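Local coordinates for NAD(P)H dehydrogenase (quinone) (Deinococcus radiodurans, PDB 1YDG), which uses FMN to catalyse the reduction of quinones to quinols at the expense of NADH or NADPH, working as a homotetramer, at residues N115-S123 with I186-T197; V148-D156 with G163-V171. All coordinates share one frame; numbering follows the deposited sequence.

How the interactions relate
Interaction 1 packs helix 180-204 against strand 117-124, and interaction 2 joins two mostly loop segments, each carrying a short strand, that lie between strand and helix in the chain; the two centres are about 9 Å apart. Direct bridges link them: Phe118 O lies 2.8 Å from Thr150 N, and His188 NE2 lies 2.6 Å from Thr155 OG1, both probable hydrogen bonds. Gln189 of interaction 1 also turns its OE1 to the backbone N of Ala169. Segment 115-123 ends at Ser123, an FMN-binding residue, while in interaction 2 the side chain of Asn165 is about 8 Å from that of Val127 in the same FMN-binding segment. Both contacts reach a second subunit.

Interaction 1 of 2, residues N115-S123 with I186-T197; sequences NKTFSAMTS and IRHQVRRQVELT
Gln193 and Thr117 pass antiparallel, the glutamine laying its amide between two hydroxyls of the strand. NE2 of Gln193 donates to Thr117 OG1 at 3.1 Å, nearly in the amide plane, and also to Ile82 O of the neighbouring strand 81-89, while OE1 accepts from Ser119 OG at 2.7 Å. CG of Gln193 stands anti to the backbone N (chi1 177°) and the chain stays extended, which carries the amide across to the strand. One turn earlier, Gln189 reaches over likewise: its NE2 gives one hydrogen to Ser119 OG (2.8 Å) and the other to Ala120 O (3.0 Å), the latter from above the carbonyl plane. Ser119 OG thus links the two amides, accepting from one and donating to the other. At the far end Thr117 OG1 donates to Thr197 OG1 (2.8 Å), which passes its own hydrogen back to Gln193 O. Beyond Gln189 the contact turns apolar, with Met121 SD meeting Ile186 CG1 at 3.9 Å, the side chains nearly perpendicular. The contact is buried, and segment 186-197 runs nearly antiparallel to strand 117-123 (170°), covering the mainly parallel sheet in the manner of the flavodoxin-like alpha/beta fold.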
ATOM      1  N   ASN B 115     -19.732  -5.521   8.721  1.00 20.60           N
ATOM      2  CA  ASN B 115     -19.651  -6.808   9.383  1.00 20.23           C
ATOM      3  C   ASN B 115     -19.689  -8.042   8.467  1.00 19.14           C
ATOM      4  O   ASN B 115     -19.725  -9.149   8.963  1.00 20.25           O
ATOM      5  CB  ASN B 115     -20.719  -6.911  10.483  1.00 20.62           C
ATOM      6  CG  ASN B 115     -20.639  -5.755  11.468  1.00 22.51           C
ATOM      7  OD1 ASN B 115     -19.550  -5.350  11.867  1.00 22.12           O
ATOM      8  ND2 ASN B 115     -21.791  -5.208  11.848  1.00 24.92           N
ATOM      9  N   LYS B 116     -19.620  -7.870   7.152  1.00 17.29           N
ATOM     10  CA  LYS B 116     -19.556  -9.023   6.264  1.00 16.35           C
ATOM     11  C   LYS B 116     -18.088  -9.423   6.155  1.00 15.16           C
ATOM     12  O   LYS B 116     -17.213  -8.572   6.233  1.00 14.36           O
ATOM     13  CB  LYS B 116     -20.138  -8.683   4.900  1.00 16.43           C
ATOM     14  CG  LYS B 116     -21.619  -8.409   4.932  1.00 16.38           C
ATOM     15  CD  LYS B 116     -22.086  -7.653   3.713  1.00 16.70           C
ATOM     16  CE  LYS B 116     -23.532  -7.156   3.902  1.00 16.26           C
ATOM     17  NZ  LYS B 116     -24.547  -8.259   4.034  1.00 13.77           N
ATOM     18  N   THR B 117     -17.807 -10.711   6.034  1.00 13.96           N
ATOM     19  CA  THR B 117     -16.415 -11.126   5.823  1.00 13.61           C
ATOM     20  C   THR B 117     -16.030 -10.864   4.388  1.00 13.09           C
ATOM     21  O   THR B 117     -16.879 -10.867   3.499  1.00 12.68           O
ATOM     22  CB  THR B 117     -16.142 -12.565   6.191  1.00 12.70           C
ATOM     23  OG1 THR B 117     -16.924 -13.421   5.374  1.00 13.44           O
ATOM     24  CG2 THR B 117     -16.456 -12.828   7.668  1.00 13.37           C
ATOM     25  N   PHE B 118     -14.742 -10.628   4.186  1.00 12.72           N
ATOM     26  CA  PHE B 118     -14.191 -10.224   2.919  1.00 12.58           C
ATOM     27  C   PHE B 118     -12.808 -10.800   2.719  1.00 12.86           C
ATOM     28  O   PHE B 118     -11.945 -10.662   3.587  1.00 12.10           O
ATOM     29  CB  PHE B 118     -14.048  -8.721   2.855  1.00 12.46           C
ATOM     30  CG  PHE B 118     -13.588  -8.231   1.520  1.00 12.67           C
ATOM     31  CD1 PHE B 118     -14.509  -8.010   0.499  1.00 12.72           C
ATOM     32  CD2 PHE B 118     -12.237  -8.032   1.258  1.00 12.64           C
ATOM     33  CE1 PHE B 118     -14.088  -7.558  -0.758  1.00 12.68           C
ATOM     34  CE2 PHE B 118     -11.805  -7.582   0.009  1.00 13.26           C
ATOM     35  CZ  PHE B 118     -12.737  -7.356  -1.009  1.00 13.05           C
ATOM     36  N   SER B 119     -12.593 -11.414   1.559  1.00 12.02           N
ATOM     37  CA  SER B 119     -11.239 -11.740   1.101  1.00 12.68           C
ATOM     38  C   SER B 119     -11.179 -11.524  -0.406  1.00 12.73           C
ATOM     39  O   SER B 119     -12.203 -11.264  -1.049  1.00 11.40           O
ATOM     40  CB  SER B 119     -10.858 -13.172   1.470  1.00 12.40           C
ATOM     41  OG  SER B 119     -11.373 -14.100   0.548  1.00 13.21           O
ATOM     42  N   ALA B 120      -9.977 -11.579  -0.965  1.00 13.11           N
ATOM     43  CA  ALA B 120      -9.792 -11.206  -2.350  1.00 12.94           C
ATOM     44  C   ALA B 120      -8.801 -12.112  -3.069  1.00 13.21           C
ATOM     45  O   ALA B 120      -7.999 -12.796  -2.445  1.00 13.83           O
ATOM     46  CB  ALA B 120      -9.349  -9.744  -2.434  1.00 12.85           C
ATOM     47  N   MET B 121      -8.881 -12.105  -4.394  1.00 13.17           N
ATOM     48  CA  MET B 121      -8.049 -12.936  -5.266  1.00 14.32           C
ATOM     49  C   MET B 121      -7.705 -12.122  -6.484  1.00 14.49           C
ATOM     50  O   MET B 121      -8.411 -11.161  -6.832  1.00 13.95           O
ATOM     51  CB  MET B 121      -8.778 -14.200  -5.737  1.00 13.83           C
ATOM     52  CG  MET B 121      -9.265 -15.119  -4.645  1.00 13.52           C
ATOM     53  SD  MET B 121     -10.033 -16.647  -5.263  1.00 15.30           S
ATOM     54  CE  MET B 121     -11.240 -16.036  -6.403  1.00 15.11           C
ATOM     55  N   THR B 122      -6.612 -12.493  -7.131  1.00 15.70           N
ATOM     56  CA  THR B 122      -6.165 -11.771  -8.306  1.00 17.05           C
ATOM     57  C   THR B 122      -5.325 -12.615  -9.274  1.00 18.62           C
ATOM     58  O   THR B 122      -5.034 -13.793  -9.023  1.00 18.40           O
ATOM     59  CB  THR B 122      -5.383 -10.503  -7.866  1.00 16.35           C
ATOM     60  OG1 THR B 122      -5.221  -9.609  -8.973  1.00 13.18           O
ATOM     61  CG2 THR B 122      -4.023 -10.882  -7.259  1.00 16.14           C
ATOM     62  N   SER B 123      -4.938 -11.983 -10.375  1.00 20.94           N
ATOM     63  CA  SER B 123      -3.954 -12.548 -11.306  1.00 22.81           C
ATOM     64  C   SER B 123      -3.195 -11.489 -12.091  1.00 24.55           C
ATOM     65  O   SER B 123      -3.653 -10.356 -12.235  1.00 24.61           O
ATOM     66  CB  SER B 123      -4.636 -13.469 -12.306  1.00 22.66           C
ATOM     67  OG  SER B 123      -5.592 -12.745 -13.036  1.00 23.19           O
ATOM     68  N   ILE B 186      -7.016 -21.475  -3.558  1.00 18.89           N
ATOM     69  CA  ILE B 186      -8.354 -20.901  -3.637  1.00 18.54           C
ATOM     70  C   ILE B 186      -9.314 -21.659  -2.723  1.00 18.15           C
ATOM     71  O   ILE B 186     -10.017 -21.045  -1.932  1.00 16.83           O
ATOM     72  CB  ILE B 186      -8.864 -20.913  -5.105  1.00 18.34           C
ATOM     73  CG1 ILE B 186      -8.064 -19.920  -5.946  1.00 17.19           C
ATOM     74  CG2 ILE B 186     -10.351 -20.604  -5.185  1.00 18.38           C
ATOM     75  CD1 ILE B 186      -8.051 -20.245  -7.419  1.00 17.72           C
ATOM     76  N   ARG B 187      -9.319 -22.991  -2.825  1.00 18.05           N
ATOM     77  CA  ARG B 187     -10.225 -23.829  -2.021  1.00 19.23           C
ATOM     78  C   ARG B 187     -10.102 -23.565  -0.524  1.00 18.26           C
ATOM     79  O   ARG B 187     -11.105 -23.457   0.195  1.00 19.36           O
ATOM     80  CB  ARG B 187      -9.974 -25.325  -2.283  1.00 19.39           C
ATOM     81  CG  ARG B 187     -10.354 -25.821  -3.682  1.00 21.81           C
ATOM     82  CD  ARG B 187     -10.491 -27.375  -3.764  1.00 23.60           C
ATOM     83  NE  ARG B 187      -9.228 -28.119  -3.587  1.00 26.65           N
ATOM     84  CZ  ARG B 187      -8.355 -28.424  -4.557  1.00 28.57           C
ATOM     85  NH1 ARG B 187      -8.549 -28.037  -5.813  1.00 29.56           N
ATOM     86  NH2 ARG B 187      -7.259 -29.115  -4.267  1.00 29.50           N
ATOM     87  N   HIS B 188      -8.870 -23.491  -0.046  1.00 18.11           N
ATOM     88  CA  HIS B 188      -8.603 -23.285   1.370  1.00 17.52           C
ATOM     89  C   HIS B 188      -9.051 -21.902   1.822  1.00 16.59           C
ATOM     90  O   HIS B 188      -9.709 -21.757   2.870  1.00 15.96           O
ATOM     91  CB  HIS B 188      -7.114 -23.488   1.678  1.00 18.06           C
ATOM     92  CG  HIS B 188      -6.722 -23.040   3.055  1.00 19.86           C
ATOM     93  ND1 HIS B 188      -7.071 -23.743   4.193  1.00 24.08           N
ATOM     94  CD2 HIS B 188      -6.059 -21.937   3.482  1.00 22.65           C
ATOM     95  CE1 HIS B 188      -6.622 -23.099   5.259  1.00 24.94           C
ATOM     96  NE2 HIS B 188      -5.998 -22.004   4.854  1.00 23.61           N
ATOM     97  N   GLN B 189      -8.691 -20.900   1.030  1.00 15.92           N
ATOM     98  CA  GLN B 189      -9.102 -19.508   1.289  1.00 15.99           C
ATOM     99  C   GLN B 189     -10.605 -19.386   1.511  1.00 15.72           C
ATOM    100  O   GLN B 189     -11.037 -18.756   2.473  1.00 15.39           O
ATOM    101  CB  GLN B 189      -8.684 -18.594   0.152  1.00 15.52           C
ATOM    102  CG  GLN B 189      -9.027 -17.118   0.389  1.00 15.61           C
ATOM    103  CD  GLN B 189      -8.533 -16.216  -0.702  1.00 15.54           C
ATOM    104  OE1 GLN B 189      -7.501 -16.481  -1.321  1.00 14.15           O
ATOM    105  NE2 GLN B 189      -9.264 -15.113  -0.948  1.00 15.70           N
ATOM    106  N   VAL B 190     -11.376 -20.006   0.627  1.00 16.06           N
ATOM    107  CA  VAL B 190     -12.833 -19.930   0.658  1.00 16.23           C
ATOM    108  C   VAL B 190     -13.392 -20.795   1.786  1.00 16.67           C
ATOM    109  O   VAL B 190     -14.249 -20.348   2.530  1.00 16.08           O
ATOM    110  CB  VAL B 190     -13.448 -20.346  -0.697  1.00 16.48           C
ATOM    111  CG1 VAL B 190     -14.995 -20.347  -0.638  1.00 15.51           C
ATOM    112  CG2 VAL B 190     -12.970 -19.408  -1.824  1.00 16.08           C
ATOM    113  N   ARG B 191     -12.887 -22.025   1.922  1.00 17.43           N
ATOM    114  CA  ARG B 191     -13.346 -22.930   2.971  1.00 18.04           C
ATOM    115  C   ARG B 191     -13.132 -22.263   4.341  1.00 17.13           C
ATOM    116  O   ARG B 191     -14.002 -22.251   5.203  1.00 16.64           O
ATOM    117  CB  ARG B 191     -12.613 -24.281   2.847  1.00 18.44           C
ATOM    118  CG  ARG B 191     -12.791 -25.263   3.998  1.00 20.27           C
ATOM    119  CD  ARG B 191     -12.094 -26.607   3.706  1.00 23.14           C
ATOM    120  NE  ARG B 191     -10.630 -26.460   3.729  1.00 28.01           N
ATOM    121  CZ  ARG B 191      -9.790 -26.646   2.696  1.00 29.40           C
ATOM    122  NH1 ARG B 191     -10.221 -27.032   1.492  1.00 31.26           N
ATOM    123  NH2 ARG B 191      -8.482 -26.456   2.882  1.00 30.76           N
ATOM    124  N   ARG B 192     -11.965 -21.674   4.507  1.00 16.93           N
ATOM    125  CA  ARG B 192     -11.619 -21.002   5.739  1.00 16.63           C
ATOM    126  C   ARG B 192     -12.531 -19.818   6.014  1.00 15.51           C
ATOM    127  O   ARG B 192     -13.003 -19.645   7.131  1.00 15.03           O
ATOM    128  CB  ARG B 192     -10.175 -20.551   5.640  1.00 16.62           C
ATOM    129  CG  ARG B 192      -9.754 -19.609   6.708  1.00 18.24           C
ATOM    130  CD  ARG B 192      -8.265 -19.277   6.530  1.00 19.13           C
ATOM    131  NE  ARG B 192      -7.948 -18.092   7.304  1.00 21.02           N
ATOM    132  CZ  ARG B 192      -7.784 -18.089   8.615  1.00 21.34           C
ATOM    133  NH1 ARG B 192      -7.891 -19.220   9.306  1.00 23.76           N
ATOM    134  NH2 ARG B 192      -7.517 -16.953   9.238  1.00 21.52           N
ATOM    135  N   GLN B 193     -12.763 -18.996   4.996  1.00 14.64           N
ATOM    136  CA  GLN B 193     -13.650 -17.840   5.149  1.00 14.66           C
ATOM    137  C   GLN B 193     -15.074 -18.241   5.518  1.00 14.46           C
ATOM    138  O   GLN B 193     -15.706 -17.593   6.357  1.00 14.46           O
ATOM    139  CB  GLN B 193     -13.640 -16.971   3.889  1.00 14.41           C
ATOM    140  CG  GLN B 193     -14.602 -15.781   3.952  1.00 13.84           C
ATOM    141  CD  GLN B 193     -14.405 -14.795   2.842  1.00 12.36           C
ATOM    142  OE1 GLN B 193     -13.533 -14.965   2.006  1.00 10.84           O
ATOM    143  NE2 GLN B 193     -15.226 -13.737   2.826  1.00 11.70           N
ATOM    144  N   VAL B 194     -15.577 -19.306   4.903  1.00 14.88           N
ATOM    145  CA  VAL B 194     -16.920 -19.821   5.225  1.00 15.39           C
ATOM    146  C   VAL B 194     -16.986 -20.289   6.681  1.00 15.61           C
ATOM    147  O   VAL B 194     -17.916 -19.938   7.395  1.00 15.64           O
ATOM    148  CB  VAL B 194     -17.332 -20.970   4.259  1.00 15.34           C
ATOM    149  CG1 VAL B 194     -18.557 -21.736   4.779  1.00 14.76           C
ATOM    150  CG2 VAL B 194     -17.580 -20.425   2.871  1.00 14.76           C
ATOM    151  N   GLU B 195     -15.978 -21.047   7.113  1.00 16.56           N
ATOM    152  CA  GLU B 195     -15.870 -21.480   8.524  1.00 17.50           C
ATOM    153  C   GLU B 195     -15.815 -20.309   9.524  1.00 17.01           C
ATOM    154  O   GLU B 195     -16.541 -20.302  10.528  1.00 17.67           O
ATOM    155  CB  GLU B 195     -14.654 -22.397   8.706  1.00 17.87           C
ATOM    156  CG  GLU B 195     -14.835 -23.769   8.049  1.00 20.51           C
ATOM    157  CD  GLU B 195     -13.551 -24.600   7.971  1.00 21.31           C
ATOM    158  OE1 GLU B 195     -12.502 -24.177   8.525  1.00 25.69           O
ATOM    159  OE2 GLU B 195     -13.601 -25.694   7.350  1.00 26.31           O
ATOM    160  N   LEU B 196     -14.981 -19.314   9.251  1.00 16.34           N
ATOM    161  CA  LEU B 196     -14.973 -18.095  10.084  1.00 16.52           C
ATOM    162  C   LEU B 196     -16.338 -17.387  10.108  1.00 15.73           C
ATOM    163  O   LEU B 196     -16.830 -16.998  11.171  1.00 15.29           O
ATOM    164  CB  LEU B 196     -13.878 -17.124   9.636  1.00 16.05           C
ATOM    165  CG  LEU B 196     -12.437 -17.546   9.978  1.00 15.59           C
ATOM    166  CD1 LEU B 196     -11.430 -16.711   9.211  1.00 16.34           C
ATOM    167  CD2 LEU B 196     -12.154 -17.464  11.472  1.00 14.95           C
ATOM    168  N   THR B 197     -16.949 -17.240   8.935  1.00 15.86           N
ATOM    169  CA  THR B 197     -18.225 -16.545   8.816  1.00 16.26           C
ATOM    170  C   THR B 197     -19.338 -17.268   9.602  1.00 16.31           C
ATOM    171  O   THR B 197     -20.104 -16.635  10.324  1.00 16.11           O
ATOM    172  CB  THR B 197     -18.669 -16.411   7.351  1.00 16.41           C
ATOM    173  OG1 THR B 197     -17.606 -15.870   6.554  1.00 14.43           O
ATOM    174  CG2 THR B 197     -19.888 -15.512   7.253  1.00 16.20           C
TER

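Interaction 2 of 2, residues V148-D156 with G163-V171; sequences VLTPPGYTD and GGNPYGASV
Pro166 lies at the centre of this contact, its ring beside Tyr154 and its carbonyl turned to Gly153. The tight part is the backbone meeting: Gly153 N donates to Pro166 O at 2.9 Å, in the carbonyl plane and on a lone pair, though the N-H...O angle of 140° makes the bond bent. A weaker C-H...O contact returns from Pro166 CA to Gly153 O, 3.5 Å. Pro152 closes in on the same acceptor, with its CD 3.4 Å from Pro166 O, and Pro151 CB touches that oxygen more distantly. Within this buried part an Asx turn steadies the bend of segment 163-171: Asn165 OD1 accepts from Tyr167 N at 3.0 Å, and its ND2 donates to Ser170 OG. Tyr167 OH bonds Thr133 of the third subunit and His144 of the second.

Tyr154, partly exposed, forms the looser side, where the meeting is apolar and oblique. Its phenol and the proline ring lie alongside each other with their ends in one direction, Tyr154 CE1 3.6 Å from Pro166 CB; CG of Tyr154 sits beside its backbone N (chi1 -66°), and CE2 comes only within 4.1 Å of Gly164 CA. Trp108 of the second subunit meets the Tyr154 ring edge-to-face, and Gly129 of the third also packs on this side chain.

Chemically the join is lean: one conventional hydrogen bond crosses between the segments, and Gly153 O, buried without a conventional partner, has the C-H donor of Pro166, so proline and tyrosine packing probably supplies much of the cohesion between these loops at the subunit interfaces.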
ATOM      1  N   VAL B 148     -15.050  -7.434   7.878  1.00 13.37           N
ATOM      2  CA  VAL B 148     -14.137  -8.255   8.642  1.00 13.02           C
ATOM      3  C   VAL B 148     -13.272  -8.990   7.634  1.00 13.07           C
ATOM      4  O   VAL B 148     -13.766  -9.849   6.900  1.00 13.99           O
ATOM      5  CB  VAL B 148     -14.945  -9.233   9.501  1.00 13.40           C
ATOM      6  CG1 VAL B 148     -14.040 -10.218  10.271  1.00 11.57           C
ATOM      7  CG2 VAL B 148     -15.829  -8.454  10.430  1.00 13.17           C
ATOM      8  N   LEU B 149     -11.988  -8.634   7.556  1.00 12.74           N
ATOM      9  CA  LEU B 149     -11.135  -9.125   6.491  1.00 12.60           C
ATOM     10  C   LEU B 149     -10.585 -10.486   6.863  1.00 12.54           C
ATOM     11  O   LEU B 149     -10.036 -10.637   7.941  1.00 12.42           O
ATOM     12  CB  LEU B 149     -10.021  -8.138   6.175  1.00 13.26           C
ATOM     13  CG  LEU B 149     -10.458  -6.670   6.006  1.00 14.02           C
ATOM     14  CD1 LEU B 149      -9.346  -5.845   5.484  1.00 15.30           C
ATOM     15  CD2 LEU B 149     -11.653  -6.565   5.085  1.00 14.76           C
ATOM     16  N   THR B 150     -10.766 -11.479   5.985  1.00 11.81           N
ATOM     17  CA  THR B 150     -10.350 -12.850   6.268  1.00 12.60           C
ATOM     18  C   THR B 150      -9.348 -13.397   5.244  1.00 12.46           C
ATOM     19  O   THR B 150      -9.603 -14.408   4.588  1.00 12.91           O
ATOM     20  CB  THR B 150     -11.529 -13.825   6.348  1.00 11.75           C
ATOM     21  OG1 THR B 150     -12.187 -13.898   5.071  1.00 12.55           O
ATOM     22  CG2 THR B 150     -12.492 -13.420   7.439  1.00 13.48           C
ATOM     23  N   PRO B 151      -8.169 -12.777   5.154  1.00 13.09           N
ATOM     24  CA  PRO B 151      -7.199 -13.281   4.189  1.00 13.41           C
ATOM     25  C   PRO B 151      -6.652 -14.657   4.647  1.00 13.71           C
ATOM     26  O   PRO B 151      -6.711 -14.967   5.835  1.00 13.10           O
ATOM     27  CB  PRO B 151      -6.130 -12.200   4.204  1.00 12.88           C
ATOM     28  CG  PRO B 151      -6.124 -11.718   5.599  1.00 12.31           C
ATOM     29  CD  PRO B 151      -7.616 -11.661   5.943  1.00 13.50           C
ATOM     30  N   PRO B 152      -6.151 -15.480   3.713  1.00 14.81           N
ATOM     31  CA  PRO B 152      -5.695 -16.823   4.064  1.00 16.53           C
ATOM     32  C   PRO B 152      -4.438 -16.914   4.921  1.00 17.94           C
ATOM     33  O   PRO B 152      -4.278 -17.897   5.637  1.00 18.28           O
ATOM     34  CB  PRO B 152      -5.422 -17.473   2.707  1.00 16.36           C
ATOM     35  CG  PRO B 152      -5.220 -16.385   1.778  1.00 15.52           C
ATOM     36  CD  PRO B 152      -6.020 -15.218   2.273  1.00 14.93           C
ATOM     37  N   GLY B 153      -3.555 -15.930   4.852  1.00 19.42           N
ATOM     38  CA  GLY B 153      -2.234 -16.082   5.459  1.00 21.51           C
ATOM     39  C   GLY B 153      -1.605 -17.388   4.981  1.00 23.11           C
ATOM     40  O   GLY B 153      -1.777 -17.786   3.821  1.00 22.43           O
ATOM     41  N   TYR B 154      -0.895 -18.064   5.877  1.00 25.74           N
ATOM     42  CA  TYR B 154      -0.274 -19.347   5.564  1.00 28.26           C
ATOM     43  C   TYR B 154      -0.944 -20.478   6.335  1.00 30.65           C
ATOM     44  O   TYR B 154      -0.291 -21.442   6.741  1.00 31.65           O
ATOM     45  CB  TYR B 154       1.217 -19.297   5.893  1.00 27.57           C
ATOM     46  CG  TYR B 154       1.995 -18.336   5.032  1.00 27.47           C
ATOM     47  CD1 TYR B 154       2.159 -17.015   5.414  1.00 26.39           C
ATOM     48  CD2 TYR B 154       2.581 -18.754   3.837  1.00 27.46           C
ATOM     49  CE1 TYR B 154       2.865 -16.127   4.633  1.00 26.41           C
ATOM     50  CE2 TYR B 154       3.300 -17.878   3.056  1.00 27.41           C
ATOM     51  CZ  TYR B 154       3.436 -16.560   3.461  1.00 26.18           C
ATOM     52  OH  TYR B 154       4.144 -15.678   2.699  1.00 26.64           O
ATOM     53  N   THR B 155      -2.253 -20.380   6.512  1.00 33.54           N
ATOM     54  CA  THR B 155      -2.964 -21.324   7.363  1.00 35.71           C
ATOM     55  C   THR B 155      -3.082 -22.744   6.772  1.00 38.27           C
ATOM     56  O   THR B 155      -3.538 -23.659   7.468  1.00 39.05           O
ATOM     57  CB  THR B 155      -4.338 -20.766   7.797  1.00 35.45           C
ATOM     58  OG1 THR B 155      -5.085 -20.346   6.652  1.00 33.82           O
ATOM     59  CG2 THR B 155      -4.143 -19.584   8.748  1.00 35.42           C
ATOM     60  N   ASP B 156      -2.660 -22.937   5.517  1.00 41.30           N
ATOM     61  CA  ASP B 156      -2.442 -24.297   4.954  1.00 42.92           C
ATOM     62  C   ASP B 156      -1.029 -24.396   4.358  1.00 44.97           C
ATOM     63  O   ASP B 156      -0.380 -23.375   4.134  1.00 45.69           O
ATOM     64  CB  ASP B 156      -3.498 -24.613   3.883  1.00 43.12           C
ATOM     65  CG  ASP B 156      -3.803 -26.109   3.766  1.00 42.86           C
ATOM     66  OD1 ASP B 156      -2.942 -26.867   3.266  1.00 45.34           O
ATOM     67  OD2 ASP B 156      -4.914 -26.531   4.162  1.00 44.05           O
ATOM     68  N   GLY B 163       2.855 -20.818  -4.349  1.00 44.53           N
ATOM     69  CA  GLY B 163       3.696 -19.618  -4.487  1.00 42.40           C
ATOM     70  C   GLY B 163       3.706 -18.782  -3.217  1.00 40.71           C
ATOM     71  O   GLY B 163       4.507 -17.849  -3.088  1.00 40.88           O
ATOM     72  N   GLY B 164       2.813 -19.118  -2.280  1.00 38.23           N
ATOM     73  CA  GLY B 164       2.771 -18.475  -0.966  1.00 35.61           C
ATOM     74  C   GLY B 164       2.203 -17.068  -1.008  1.00 33.46           C
ATOM     75  O   GLY B 164       2.966 -16.096  -0.897  1.00 33.68           O
ATOM     76  N   ASN B 165       0.884 -16.932  -1.169  1.00 29.94           N
ATOM     77  CA  ASN B 165       0.292 -15.599  -1.072  1.00 27.62           C
ATOM     78  C   ASN B 165      -0.635 -15.457   0.125  1.00 24.45           C
ATOM     79  O   ASN B 165      -1.779 -15.858   0.092  1.00 22.98           O
ATOM     80  CB  ASN B 165      -0.374 -15.148  -2.373  1.00 28.00           C
ATOM     81  CG  ASN B 165      -0.544 -13.603  -2.453  1.00 29.23           C
ATOM     82  OD1 ASN B 165      -0.809 -12.909  -1.443  1.00 24.41           O
ATOM     83  ND2 ASN B 165      -0.388 -13.068  -3.675  1.00 31.27           N
ATOM     84  N   PRO B 166      -0.131 -14.831   1.192  1.00 21.67           N
ATOM     85  CA  PRO B 166      -0.897 -14.688   2.410  1.00 20.19           C
ATOM     86  C   PRO B 166      -2.098 -13.726   2.253  1.00 17.91           C
ATOM     87  O   PRO B 166      -3.067 -13.814   3.005  1.00 17.23           O
ATOM     88  CB  PRO B 166       0.142 -14.140   3.392  1.00 19.37           C
ATOM     89  CG  PRO B 166       1.078 -13.399   2.560  1.00 20.57           C
ATOM     90  CD  PRO B 166       1.186 -14.167   1.292  1.00 21.75           C
ATOM     91  N   TYR B 167      -2.040 -12.836   1.271  1.00 16.78           N
ATOM     92  CA  TYR B 167      -3.074 -11.799   1.123  1.00 16.61           C
ATOM     93  C   TYR B 167      -4.279 -12.349   0.394  1.00 16.13           C
ATOM     94  O   TYR B 167      -5.372 -11.833   0.536  1.00 15.60           O
ATOM     95  CB  TYR B 167      -2.542 -10.562   0.375  1.00 16.10           C
ATOM     96  CG  TYR B 167      -1.271  -9.957   0.939  1.00 15.97           C
ATOM     97  CD1 TYR B 167      -0.283  -9.465   0.091  1.00 16.08           C
ATOM     98  CD2 TYR B 167      -1.044  -9.875   2.315  1.00 15.99           C
ATOM     99  CE1 TYR B 167       0.899  -8.923   0.593  1.00 16.20           C
ATOM    100  CE2 TYR B 167       0.154  -9.308   2.828  1.00 12.83           C
ATOM    101  CZ  TYR B 167       1.104  -8.844   1.961  1.00 15.41           C
ATOM    102  OH  TYR B 167       2.272  -8.285   2.427  1.00 17.07           O
ATOM    103  N   GLY B 168      -4.065 -13.406  -0.381  1.00 16.20           N
ATOM    104  CA  GLY B 168      -5.108 -13.992  -1.194  1.00 17.62           C
ATOM    105  C   GLY B 168      -4.529 -14.714  -2.394  1.00 17.54           C
ATOM    106  O   GLY B 168      -3.419 -14.436  -2.828  1.00 16.94           O
ATOM    107  N   ALA B 169      -5.300 -15.642  -2.933  1.00 19.31           N
ATOM    108  CA  ALA B 169      -4.877 -16.426  -4.097  1.00 20.89           C
ATOM    109  C   ALA B 169      -4.497 -15.491  -5.229  1.00 22.01           C
ATOM    110  O   ALA B 169      -5.191 -14.510  -5.495  1.00 21.75           O
ATOM    111  CB  ALA B 169      -5.992 -17.379  -4.544  1.00 20.40           C
ATOM    112  N   SER B 170      -3.362 -15.764  -5.857  1.00 24.02           N
ATOM    113  CA  SER B 170      -2.946 -15.002  -7.019  1.00 25.59           C
ATOM    114  C   SER B 170      -2.210 -15.897  -7.989  1.00 28.21           C
ATOM    115  O   SER B 170      -1.259 -16.598  -7.622  1.00 28.04           O
ATOM    116  CB  SER B 170      -2.120 -13.760  -6.648  1.00 26.26           C
ATOM    117  OG  SER B 170      -0.878 -14.086  -6.085  1.00 28.05           O
ATOM    118  N   VAL B 171      -2.695 -15.856  -9.221  1.00 30.75           N
ATOM    119  CA  VAL B 171      -2.330 -16.761 -10.278  1.00 33.59           C
ATOM    120  C   VAL B 171      -1.563 -15.985 -11.344  1.00 34.97           C
ATOM    121  O   VAL B 171      -1.881 -14.827 -11.620  1.00 35.73           O
ATOM    122  CB  VAL B 171      -3.611 -17.348 -10.888  1.00 33.06           C
ATOM    123  CG1 VAL B 171      -3.333 -18.084 -12.184  1.00 33.42           C
ATOM    124  CG2 VAL B 171      -4.299 -18.257  -9.881  1.00 32.68           C
TER